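Local coordinates for WbbZ protein (Klebsiella pneumoniae subsp. pneumoniae NTUH-K2044, PDB 6X1L) that is of unknown function but is probably a polysaccharide pyruvyl transferase, transferring a pyruvyl group to a sugar of a polysaccharide, at residues I101-I106 / F145-M150; F123-I128 / E252-Y257; F152-N157 / A234-K239; K158-K163 / C212-L217. All blocks are in the same frame, centred on the assembly; numbering follows the deposited sequence.

Interaction 1: I101-I106 / F145-M150; sequences IMPSTI and FITDDM
P103 fills the centre of this buried contact, where its ring meets three successive parts of the chain 147-150. CG lies against the methyl of T147, with 3.6 Å between P103 CG and T147 CG2, while P103 CB approaches the backbone oxygen D148 O to 3.5 Å. Next along the ring, P103 CD touches M150 SE at 3.6 Å. In M150, a selenomethionine, the bend at chi2 (-57°) sets selenium obliquely beside the CD-CG edge of the ring, and that at chi3 (-64°) directs the methyl CE toward M102. The selenomethionine M102 is also bent and adds a second layer, its methyl CE standing 3.9 Å from M150 SE. Close packing thus runs from T147 through P103 to the two selenomethionines.

The other margin is polar and looser. A water spans the gap: it donates to P103 O at 2.8 Å, accepts from M150 N at 2.9 Å and makes a weak bond to D149 OD1. That carboxylate has a stronger partner in R125, with which OD1 forms a salt bridge, and its OD2 is bonded to H229. D148 turns its side chain from the contact into a partly exposed position and bonds S258 through OD1.

P103 sits at the corner of strand 98-104 and T147 just past strand 144-146; these strands flank strand 120-124 in the six-stranded parallel sheet, so the contact bridges across the end of the middle strand, with P103 also resting on F123. Helix 6-21 closes over both selenomethionines, through F11, and helix 33-48 packs on M150 through I38, T42 and F45.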
# COMPACT_ATOMS: atom_id res chain seq x y z
N ILE A 101 -16.58 16.21 -14.87
CA ILE A 101 -16.64 15.19 -13.83
C ILE A 101 -16.42 13.84 -14.49
O ILE A 101 -17.26 13.36 -15.26
CB ILE A 101 -17.98 15.23 -13.08
CG1 ILE A 101 -18.13 16.57 -12.36
CG2 ILE A 101 -18.07 14.07 -12.09
CD1 ILE A 101 -19.40 16.69 -11.54
N MSE A 102 -15.27 13.22 -14.21
CA MSE A 102 -14.94 11.91 -14.77
C MSE A 102 -15.93 10.86 -14.25
O MSE A 102 -16.60 11.11 -13.25
CB MSE A 102 -13.48 11.57 -14.43
CG MSE A 102 -12.49 12.56 -15.04
SE MSE A 102 -12.47 12.57 -17.01
CE MSE A 102 -11.13 11.14 -17.25
N PRO A 103 -16.04 9.69 -14.94
CA PRO A 103 -17.13 8.75 -14.64
C PRO A 103 -17.41 8.53 -13.16
O PRO A 103 -16.57 7.98 -12.43
CB PRO A 103 -16.66 7.46 -15.31
CG PRO A 103 -15.90 7.95 -16.50
CD PRO A 103 -15.20 9.21 -16.05
N SER A 104 -18.59 8.94 -12.71
CA SER A 104 -18.87 9.04 -11.29
C SER A 104 -20.26 8.51 -10.96
O SER A 104 -21.14 8.40 -11.82
CB SER A 104 -18.75 10.49 -10.79
OG SER A 104 -17.41 10.94 -10.88
N THR A 105 -20.44 8.18 -9.68
CA THR A 105 -21.73 7.88 -9.09
C THR A 105 -22.15 9.08 -8.27
O THR A 105 -21.41 9.50 -7.36
CB THR A 105 -21.67 6.61 -8.23
OG1 THR A 105 -21.60 5.45 -9.07
CG2 THR A 105 -22.89 6.51 -7.32
N ILE A 106 -23.30 9.66 -8.59
CA ILE A 106 -23.78 10.89 -7.98
C ILE A 106 -25.16 10.63 -7.39
O ILE A 106 -26.01 10.02 -8.04
CB ILE A 106 -23.84 12.04 -9.01
CG1 ILE A 106 -22.45 12.28 -9.61
CG2 ILE A 106 -24.37 13.31 -8.37
CD1 ILE A 106 -22.45 13.28 -10.74
N PHE A 145 -22.95 12.25 -20.09
CA PHE A 145 -22.58 11.04 -20.81
C PHE A 145 -22.55 9.88 -19.83
O PHE A 145 -22.45 10.06 -18.62
CB PHE A 145 -21.20 11.16 -21.48
CG PHE A 145 -21.03 12.37 -22.36
CD1 PHE A 145 -21.13 12.25 -23.73
CD2 PHE A 145 -20.76 13.61 -21.82
CE1 PHE A 145 -20.97 13.35 -24.55
CE2 PHE A 145 -20.60 14.72 -22.63
CZ PHE A 145 -20.71 14.58 -24.00
N ILE A 146 -22.61 8.67 -20.38
CA ILE A 146 -22.53 7.45 -19.58
C ILE A 146 -21.43 6.57 -20.15
O ILE A 146 -21.31 6.41 -21.37
CB ILE A 146 -23.88 6.70 -19.55
CG1 ILE A 146 -23.78 5.45 -18.67
CG2 ILE A 146 -24.35 6.34 -20.95
CD1 ILE A 146 -25.12 4.86 -18.30
N THR A 147 -20.60 6.01 -19.26
CA THR A 147 -19.52 5.14 -19.68
C THR A 147 -19.00 4.41 -18.44
O THR A 147 -19.39 4.73 -17.31
CB THR A 147 -18.40 5.92 -20.39
OG1 THR A 147 -17.41 5.02 -20.89
CG2 THR A 147 -17.76 6.93 -19.45
N ASP A 148 -18.14 3.43 -18.66
CA ASP A 148 -17.64 2.61 -17.57
C ASP A 148 -16.80 3.43 -16.59
O ASP A 148 -16.14 4.41 -16.97
CB ASP A 148 -16.81 1.45 -18.10
CG ASP A 148 -17.66 0.37 -18.75
OD1 ASP A 148 -18.72 0.03 -18.18
OD2 ASP A 148 -17.27 -0.13 -19.83
N ASP A 149 -16.83 3.02 -15.32
CA ASP A 149 -15.87 3.50 -14.34
C ASP A 149 -14.46 3.44 -14.92
O ASP A 149 -14.14 2.57 -15.73
CB ASP A 149 -15.95 2.65 -13.07
CG ASP A 149 -14.96 3.10 -11.99
OD1 ASP A 149 -15.30 4.01 -11.20
OD2 ASP A 149 -13.85 2.53 -11.93
N MSE A 150 -13.63 4.40 -14.53
CA MSE A 150 -12.27 4.51 -15.08
C MSE A 150 -11.46 3.23 -14.91
O MSE A 150 -10.64 2.89 -15.78
CB MSE A 150 -11.52 5.68 -14.44
CG MSE A 150 -12.05 7.06 -14.78
SE MSE A 150 -12.09 7.42 -16.70
CE MSE A 150 -10.19 7.34 -17.10
O HOH W 1 -14.43 6.21 -12.43

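Interaction 2: F123-I128 / E252-Y257; sequences FCRENI and EAVYNY
This is an interdomain packing contact: A253, V254 and Y257, on one face of helix 250-259, meet the turn R125-I128 where strand 120-124 passes into helix 127-135. The nearest backbones, at E126 and V254, have their CA atoms 5.3 Å apart, close enough for short side chains to fill the gap. E126 lies against the helix along its aliphatic part: CB is 3.3 Å from the backbone oxygen A253 O, and E126 CG is 3.8 Å from V254 CG2, the two side chains crossing at about a right angle. The A253 methyl also receives I128 CD1, at 3.8 Å.

One partner follows a strand of the six-stranded parallel sheet and the other a strand of the four-stranded parallel sheet, so a helix of the four-stranded half packs on the strand-to-helix turn of the six-stranded half, consistent with the two Rossmann-like domains of the GT-B clan. E126 occupies the N-cap of helix 127-135. Its chi1 of 24° is nearly eclipsed and its chain bends at chi2, which turns the carboxylate back to cap a backbone N just beyond I128, while OE2 bonds the hydroxyls of T129 and T105.

Y257 borders the more exposed side. Its CB sits 4.1 Å from E126 CA, its CD2 is 3.7 Å from R125 O, and N127 approaches the ring at its edge, ND2 to Y257 CD1 3.7 Å, with amide and ring planes 85° apart. On the inner side R125 extends past V254, R125 NE lying 4.0 Å from V254 CG2, to carry its guanidinium on toward T105 and D149.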
# COMPACT_ATOMS: atom_id res chain seq x y z
N PHE A 123 -19.82 12.87 -16.55
CA PHE A 123 -19.72 11.49 -17.00
C PHE A 123 -20.23 10.58 -15.88
O PHE A 123 -19.76 10.67 -14.74
CB PHE A 123 -18.28 11.14 -17.38
CG PHE A 123 -17.83 11.82 -18.64
CD1 PHE A 123 -17.99 11.20 -19.87
CD2 PHE A 123 -17.24 13.07 -18.60
CE1 PHE A 123 -17.58 11.83 -21.03
CE2 PHE A 123 -16.83 13.70 -19.75
CZ PHE A 123 -17.00 13.08 -20.98
N CYS A 124 -21.18 9.72 -16.22
CA CYS A 124 -21.84 8.84 -15.27
C CYS A 124 -21.39 7.41 -15.50
O CYS A 124 -21.32 6.95 -16.65
CB CYS A 124 -23.36 8.94 -15.40
SG CYS A 124 -23.95 10.65 -15.55
N ARG A 125 -21.07 6.70 -14.42
CA ARG A 125 -20.55 5.35 -14.52
C ARG A 125 -21.62 4.28 -14.35
O ARG A 125 -21.29 3.09 -14.31
CB ARG A 125 -19.41 5.13 -13.52
CG ARG A 125 -19.82 5.17 -12.06
CD ARG A 125 -18.57 5.02 -11.17
NE ARG A 125 -18.93 4.92 -9.75
CZ ARG A 125 -18.04 4.84 -8.77
NH1 ARG A 125 -16.74 4.87 -9.04
NH2 ARG A 125 -18.44 4.75 -7.51
N GLU A 126 -22.89 4.66 -14.25
CA GLU A 126 -23.99 3.70 -14.27
C GLU A 126 -25.28 4.41 -14.65
O GLU A 126 -25.32 5.64 -14.77
CB GLU A 126 -24.12 2.95 -12.94
CG GLU A 126 -23.57 3.69 -11.72
CD GLU A 126 -24.51 4.74 -11.18
OE1 GLU A 126 -25.67 4.80 -11.66
OE2 GLU A 126 -24.10 5.50 -10.28
N ASN A 127 -26.34 3.61 -14.81
CA ASN A 127 -27.60 4.10 -15.38
C ASN A 127 -28.40 4.95 -14.40
O ASN A 127 -29.20 5.79 -14.83
CB ASN A 127 -28.45 2.93 -15.85
CG ASN A 127 -28.13 2.49 -17.26
OD1 ASN A 127 -28.02 3.32 -18.16
ND2 ASN A 127 -27.97 1.19 -17.45
N ILE A 128 -28.23 4.72 -13.10
CA ILE A 128 -28.99 5.49 -12.12
C ILE A 128 -28.52 6.93 -12.08
O ILE A 128 -29.32 7.87 -12.08
CB ILE A 128 -28.90 4.82 -10.73
CG1 ILE A 128 -29.49 3.41 -10.78
CG2 ILE A 128 -29.62 5.67 -9.69
CD1 ILE A 128 -29.62 2.75 -9.43
N GLU A 252 -24.77 -2.03 -6.73
CA GLU A 252 -25.68 -2.70 -7.66
C GLU A 252 -25.74 -1.99 -9.01
O GLU A 252 -25.80 -2.65 -10.05
CB GLU A 252 -27.07 -2.80 -7.04
CG GLU A 252 -28.05 -3.63 -7.87
CD GLU A 252 -29.42 -3.77 -7.22
OE1 GLU A 252 -29.56 -3.40 -6.04
OE2 GLU A 252 -30.36 -4.26 -7.89
N ALA A 253 -25.71 -0.66 -9.01
CA ALA A 253 -25.84 0.07 -10.27
C ALA A 253 -24.60 -0.10 -11.15
O ALA A 253 -24.72 -0.22 -12.37
CB ALA A 253 -26.10 1.56 -10.00
N VAL A 254 -23.41 -0.12 -10.55
CA VAL A 254 -22.21 -0.34 -11.36
C VAL A 254 -22.18 -1.78 -11.87
O VAL A 254 -21.75 -2.04 -13.01
CB VAL A 254 -20.94 0.01 -10.55
CG1 VAL A 254 -19.69 -0.34 -11.35
CG2 VAL A 254 -20.94 1.49 -10.18
N TYR A 255 -22.65 -2.73 -11.06
CA TYR A 255 -22.69 -4.12 -11.49
C TYR A 255 -23.60 -4.30 -12.70
O TYR A 255 -23.23 -4.97 -13.67
CB TYR A 255 -23.17 -5.01 -10.34
CG TYR A 255 -23.45 -6.43 -10.79
CD1 TYR A 255 -22.43 -7.37 -10.89
CD2 TYR A 255 -24.74 -6.83 -11.12
CE1 TYR A 255 -22.68 -8.66 -11.30
CE2 TYR A 255 -25.00 -8.12 -11.54
CZ TYR A 255 -23.96 -9.04 -11.63
OH TYR A 255 -24.22 -10.32 -12.04
N ASN A 256 -24.80 -3.72 -12.65
CA ASN A 256 -25.75 -3.90 -13.74
C ASN A 256 -25.24 -3.28 -15.04
O ASN A 256 -25.51 -3.81 -16.12
CB ASN A 256 -27.11 -3.30 -13.37
CG ASN A 256 -27.84 -4.12 -12.33
OD1 ASN A 256 -27.72 -5.35 -12.29
ND2 ASN A 256 -28.61 -3.46 -11.47
N TYR A 257 -24.49 -2.18 -14.96
CA TYR A 257 -24.03 -1.51 -16.17
C TYR A 257 -22.74 -2.10 -16.73
O TYR A 257 -22.59 -2.18 -17.96
CB TYR A 257 -23.82 -0.01 -15.90
CG TYR A 257 -23.44 0.75 -17.15
CD1 TYR A 257 -24.38 0.99 -18.15
CD2 TYR A 257 -22.15 1.22 -17.33
CE1 TYR A 257 -24.03 1.69 -19.30
CE2 TYR A 257 -21.80 1.92 -18.47
CZ TYR A 257 -22.74 2.15 -19.45
OH TYR A 257 -22.38 2.84 -20.58

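Interaction 3: F152-N157 / A234-K239; sequences FYLDLN and ASLLGK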
# COMPACT_ATOMS: atom_id res chain seq x y z
N PHE A 152 -11.98 0.28 -15.45
CA PHE A 152 -11.96 -0.64 -16.58
C PHE A 152 -10.92 -0.25 -17.62
O PHE A 152 -10.57 -1.09 -18.46
CB PHE A 152 -13.37 -0.75 -17.18
CG PHE A 152 -14.37 -1.35 -16.23
CD1 PHE A 152 -14.50 -2.73 -16.12
CD2 PHE A 152 -15.15 -0.54 -15.42
CE1 PHE A 152 -15.40 -3.29 -15.23
CE2 PHE A 152 -16.06 -1.10 -14.53
CZ PHE A 152 -16.18 -2.47 -14.43
N TYR A 153 -10.39 0.97 -17.55
CA TYR A 153 -9.29 1.41 -18.41
C TYR A 153 -7.92 1.01 -17.88
O TYR A 153 -6.91 1.37 -18.50
CB TYR A 153 -9.32 2.93 -18.59
CG TYR A 153 -10.25 3.42 -19.67
CD1 TYR A 153 -9.81 3.54 -20.99
CD2 TYR A 153 -11.55 3.79 -19.38
CE1 TYR A 153 -10.66 3.99 -21.99
CE2 TYR A 153 -12.40 4.25 -20.37
CZ TYR A 153 -11.95 4.35 -21.67
OH TYR A 153 -12.79 4.80 -22.66
N LEU A 154 -7.85 0.29 -16.76
CA LEU A 154 -6.57 -0.02 -16.15
C LEU A 154 -5.72 -0.87 -17.09
O LEU A 154 -6.17 -1.91 -17.59
CB LEU A 154 -6.79 -0.75 -14.82
CG LEU A 154 -5.59 -0.92 -13.88
CD1 LEU A 154 -5.18 0.41 -13.28
CD2 LEU A 154 -5.94 -1.93 -12.80
N ASP A 155 -4.48 -0.43 -17.33
CA ASP A 155 -3.52 -1.18 -18.14
C ASP A 155 -2.97 -2.33 -17.29
O ASP A 155 -1.86 -2.28 -16.76
CB ASP A 155 -2.41 -0.26 -18.64
CG ASP A 155 -1.47 -0.96 -19.60
OD1 ASP A 155 -1.76 -2.10 -20.00
OD2 ASP A 155 -0.43 -0.36 -19.94
N LEU A 156 -3.77 -3.40 -17.21
CA LEU A 156 -3.63 -4.39 -16.14
C LEU A 156 -2.26 -5.07 -16.13
O LEU A 156 -1.75 -5.40 -15.06
CB LEU A 156 -4.74 -5.43 -16.27
CG LEU A 156 -4.87 -6.49 -15.18
CD1 LEU A 156 -5.15 -5.85 -13.84
CD2 LEU A 156 -5.96 -7.48 -15.55
N ASN A 157 -1.66 -5.28 -17.30
CA ASN A 157 -0.49 -6.15 -17.36
C ASN A 157 0.75 -5.54 -16.69
O ASN A 157 1.68 -6.28 -16.36
CB ASN A 157 -0.18 -6.51 -18.81
CG ASN A 157 -1.14 -7.54 -19.36
OD1 ASN A 157 -2.25 -7.21 -19.77
ND2 ASN A 157 -0.72 -8.81 -19.36
N ALA A 234 -10.86 -7.80 -9.09
CA ALA A 234 -10.99 -9.24 -9.19
C ALA A 234 -11.66 -9.66 -10.50
O ALA A 234 -11.32 -10.70 -11.07
CB ALA A 234 -11.75 -9.79 -7.99
N SER A 235 -12.62 -8.85 -10.98
CA SER A 235 -13.25 -9.15 -12.26
C SER A 235 -12.27 -9.02 -13.41
O SER A 235 -12.26 -9.85 -14.33
CB SER A 235 -14.45 -8.22 -12.49
OG SER A 235 -15.48 -8.48 -11.55
N LEU A 236 -11.44 -7.97 -13.40
CA LEU A 236 -10.37 -7.84 -14.38
C LEU A 236 -9.42 -9.03 -14.33
O LEU A 236 -8.90 -9.46 -15.37
CB LEU A 236 -9.60 -6.54 -14.16
CG LEU A 236 -10.38 -5.24 -14.29
CD1 LEU A 236 -9.45 -4.05 -14.09
CD2 LEU A 236 -11.06 -5.16 -15.64
N LEU A 237 -9.18 -9.58 -13.14
CA LEU A 237 -8.30 -10.73 -12.97
C LEU A 237 -8.95 -12.04 -13.39
O LEU A 237 -8.29 -13.08 -13.33
CB LEU A 237 -7.84 -10.82 -11.52
CG LEU A 237 -7.00 -9.64 -11.00
CD1 LEU A 237 -6.79 -9.75 -9.50
CD2 LEU A 237 -5.67 -9.58 -11.74
N GLY A 238 -10.22 -12.02 -13.80
CA GLY A 238 -10.90 -13.25 -14.17
C GLY A 238 -11.24 -14.14 -13.00
O GLY A 238 -11.45 -15.34 -13.19
N LYS A 239 -11.31 -13.59 -11.79
CA LYS A 239 -11.60 -14.39 -10.61
C LYS A 239 -13.08 -14.69 -10.51
O LYS A 239 -13.92 -14.06 -11.16
CB LYS A 239 -11.14 -13.67 -9.34
CG LYS A 239 -9.69 -13.23 -9.35
CD LYS A 239 -8.76 -14.43 -9.38
CE LYS A 239 -7.32 -14.01 -9.19
NZ LYS A 239 -6.40 -15.17 -9.32
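L156 and L236 lead a small apolar contact at the C-terminal end of helix 228-236, which finishes in a Schellman motif. The evidence for the motif is a pair of backbone bonds, K239 N to A234 O and G238 N to S235 O, each 3.0 Å, together with the positive phi of 72° at G238. This ending turns the chain off the helix just past L236 and L237, the two leucines that face the loop 152-157.

Apolar packing makes up the contact. L236 is met along its length: F152 CD1 lies 4.2 Å from L236 CD2 in an oblique approach to the ring, L154 CB is 4.3 Å from L236 CD1, and L156 CD2 comes to 4.0 Å from L236 CB. Three loop residues at alternate positions therefore converge on one leucine. L237 joins from the next position, its CD2 being 4.3 Å from L156 CD1. These separations are all at or beyond 4 Å, an easy rather than a tight fit.

Segment 152-157 belongs to the link that leads from strand 144-146 of the first sheet to strand 167-172 of the second, so the contact holds part of the interdomain connection against the second half of the protein. Helix 33-48 backs L154 through S40, A41 and D44, and helix 250-259 meets F152 through S258 and L259.

Beyond the apolar pairs there is one nearer approach to a polar atom. With CG opposite the backbone N (chi1 -174°) and chi2 at 61°, the methyl CD2 of L156 comes 3.5 Å from the carbonyl oxygen L236 O.

Interaction 4: K158-K163 / C212-L217; sequences KYLSLK and CMINFL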
# COMPACT_ATOMS: atom_id res chain seq x y z
N LYS A 158 0.78 -4.23 -16.49
CA LYS A 158 1.92 -3.63 -15.80
C LYS A 158 1.76 -3.61 -14.29
O LYS A 158 2.68 -3.18 -13.59
CB LYS A 158 2.17 -2.21 -16.32
CG LYS A 158 1.13 -1.19 -15.94
CD LYS A 158 1.49 0.16 -16.52
CE LYS A 158 0.44 1.21 -16.18
NZ LYS A 158 0.80 2.53 -16.76
N TYR A 159 0.62 -4.09 -13.77
CA TYR A 159 0.39 -4.20 -12.34
C TYR A 159 0.52 -5.63 -11.82
O TYR A 159 0.61 -5.82 -10.61
CB TYR A 159 -1.01 -3.68 -11.99
CG TYR A 159 -1.26 -2.24 -12.38
CD1 TYR A 159 -1.69 -1.91 -13.66
CD2 TYR A 159 -1.08 -1.21 -11.47
CE1 TYR A 159 -1.92 -0.60 -14.03
CE2 TYR A 159 -1.31 0.11 -11.82
CZ TYR A 159 -1.74 0.41 -13.10
OH TYR A 159 -1.96 1.72 -13.47
N LEU A 160 0.52 -6.62 -12.71
CA LEU A 160 0.43 -8.01 -12.29
C LEU A 160 1.76 -8.50 -11.73
O LEU A 160 2.83 -8.13 -12.20
CB LEU A 160 0.01 -8.90 -13.46
CG LEU A 160 -1.32 -8.54 -14.13
CD1 LEU A 160 -1.61 -9.47 -15.31
CD2 LEU A 160 -2.47 -8.58 -13.13
N SER A 161 1.67 -9.35 -10.70
CA SER A 161 2.84 -10.06 -10.21
C SER A 161 2.99 -11.44 -10.84
O SER A 161 4.10 -12.00 -10.82
CB SER A 161 2.77 -10.22 -8.69
OG SER A 161 1.75 -11.13 -8.31
N LEU A 162 1.90 -11.99 -11.39
CA LEU A 162 1.88 -13.33 -11.98
C LEU A 162 2.21 -14.41 -10.96
O LEU A 162 2.67 -15.50 -11.31
CB LEU A 162 2.81 -13.43 -13.19
CG LEU A 162 2.48 -12.48 -14.34
CD1 LEU A 162 3.35 -12.79 -15.56
CD2 LEU A 162 1.01 -12.56 -14.69
N LYS A 163 1.98 -14.12 -9.68
CA LYS A 163 2.15 -15.14 -8.65
C LYS A 163 1.00 -16.14 -8.73
O LYS A 163 -0.16 -15.76 -8.93
CB LYS A 163 2.20 -14.50 -7.27
CG LYS A 163 3.53 -14.68 -6.57
CD LYS A 163 3.48 -14.17 -5.14
CE LYS A 163 4.73 -14.56 -4.38
NZ LYS A 163 4.90 -16.04 -4.29
N CYS A 212 -0.43 -3.32 -4.89
CA CYS A 212 -0.64 -4.03 -3.63
C CYS A 212 -1.97 -4.77 -3.62
O CYS A 212 -2.02 -5.97 -3.34
CB CYS A 212 -0.58 -3.05 -2.46
SG CYS A 212 1.08 -2.45 -2.06
N MSE A 213 -3.06 -4.08 -3.94
CA MSE A 213 -4.37 -4.70 -3.93
C MSE A 213 -4.42 -5.86 -4.92
O MSE A 213 -4.95 -6.93 -4.62
CB MSE A 213 -5.46 -3.68 -4.27
CG MSE A 213 -5.58 -2.52 -3.29
SE MSE A 213 -7.01 -1.31 -3.91
CE MSE A 213 -8.54 -2.35 -3.32
N ILE A 214 -3.86 -5.63 -6.11
CA ILE A 214 -3.83 -6.67 -7.13
C ILE A 214 -2.96 -7.84 -6.69
O ILE A 214 -3.35 -9.01 -6.84
CB ILE A 214 -3.35 -6.08 -8.47
CG1 ILE A 214 -4.44 -5.19 -9.08
CG2 ILE A 214 -2.94 -7.19 -9.44
CD1 ILE A 214 -4.05 -4.57 -10.40
N ASN A 215 -1.77 -7.56 -6.12
CA ASN A 215 -0.92 -8.64 -5.61
C ASN A 215 -1.68 -9.51 -4.62
O ASN A 215 -1.57 -10.74 -4.65
CB ASN A 215 0.32 -8.07 -4.93
CG ASN A 215 1.28 -7.42 -5.89
OD1 ASN A 215 1.27 -7.69 -7.09
ND2 ASN A 215 2.13 -6.56 -5.36
N PHE A 216 -2.45 -8.88 -3.73
CA PHE A 216 -3.21 -9.64 -2.74
C PHE A 216 -4.22 -10.56 -3.43
O PHE A 216 -4.31 -11.75 -3.11
CB PHE A 216 -3.92 -8.67 -1.79
CG PHE A 216 -4.84 -9.35 -0.82
CD1 PHE A 216 -4.34 -9.90 0.36
CD2 PHE A 216 -6.20 -9.46 -1.07
CE1 PHE A 216 -5.17 -10.53 1.26
CE2 PHE A 216 -7.04 -10.09 -0.17
CZ PHE A 216 -6.53 -10.62 1.00
N LEU A 217 -4.97 -10.02 -4.39
CA LEU A 217 -6.06 -10.77 -4.99
C LEU A 217 -5.58 -11.86 -5.92
O LEU A 217 -6.25 -12.89 -6.07
CB LEU A 217 -6.99 -9.81 -5.75
CG LEU A 217 -7.68 -8.76 -4.89
CD1 LEU A 217 -8.32 -7.69 -5.77
CD2 LEU A 217 -8.73 -9.42 -4.01
O HOH W 2 0.95 -11.62 -5.87
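The chain 158-163, an irregular segment, runs alongside helix 203-218, its CA atoms nearest at L160 and I214 (6.8 Å) and at S161 and N215 (6.1 Å). The apolar part centres on I214. Its CG1 stands anti to the carbonyl carbon (chi1 -72°) and its chain is extended, so CD1 reaches Y159 CB at 3.5 Å and meets the ring obliquely. The other branch, I214 CG2, touches L160 CD2 at 4.0 Å. The hydroxyl of Y159 points elsewhere, to D44.

S161 provides the polar part. Its OG accepts from K163 N at 3.3 Å, N-H...O angle 158°, an ST turn, and receives a water at 2.6 Å; the same water donates to N215 O at 2.9 Å, bridging loop and helix. S161 CB rests on the side chain of N215, and F204 of the second subunit packs on both residues, placing this edge beside the dimer interface.

With K163 N and the water both donating to S161 OG, its bond to E218 OE1 is consistent with the serine giving its proton there: one buried hydroxyl is gripped by three partners that fix its rotation.

From the N terminus, interaction 1 opens at 101-106 and interaction 2 at 123-128, before interaction 1 closes at 145-150; interaction 2 closes only at 252-257, so the two cross. Both reach the six-stranded sheet and touch, with centres 8 Å apart. Interaction 3 then opens at 152-157 and interaction 4 at 158-163, in series with interaction 1. Interaction 4 closes first, at 212-217, and is nested in the loop of interaction 3, closed at 234-239; both lie inside the loop of interaction 2. Interactions 3 and 4 also touch, through L237 and L160, and fasten the interdomain connection to helices 228-236 and 203-218, whereas interaction 2 joins the two halves directly.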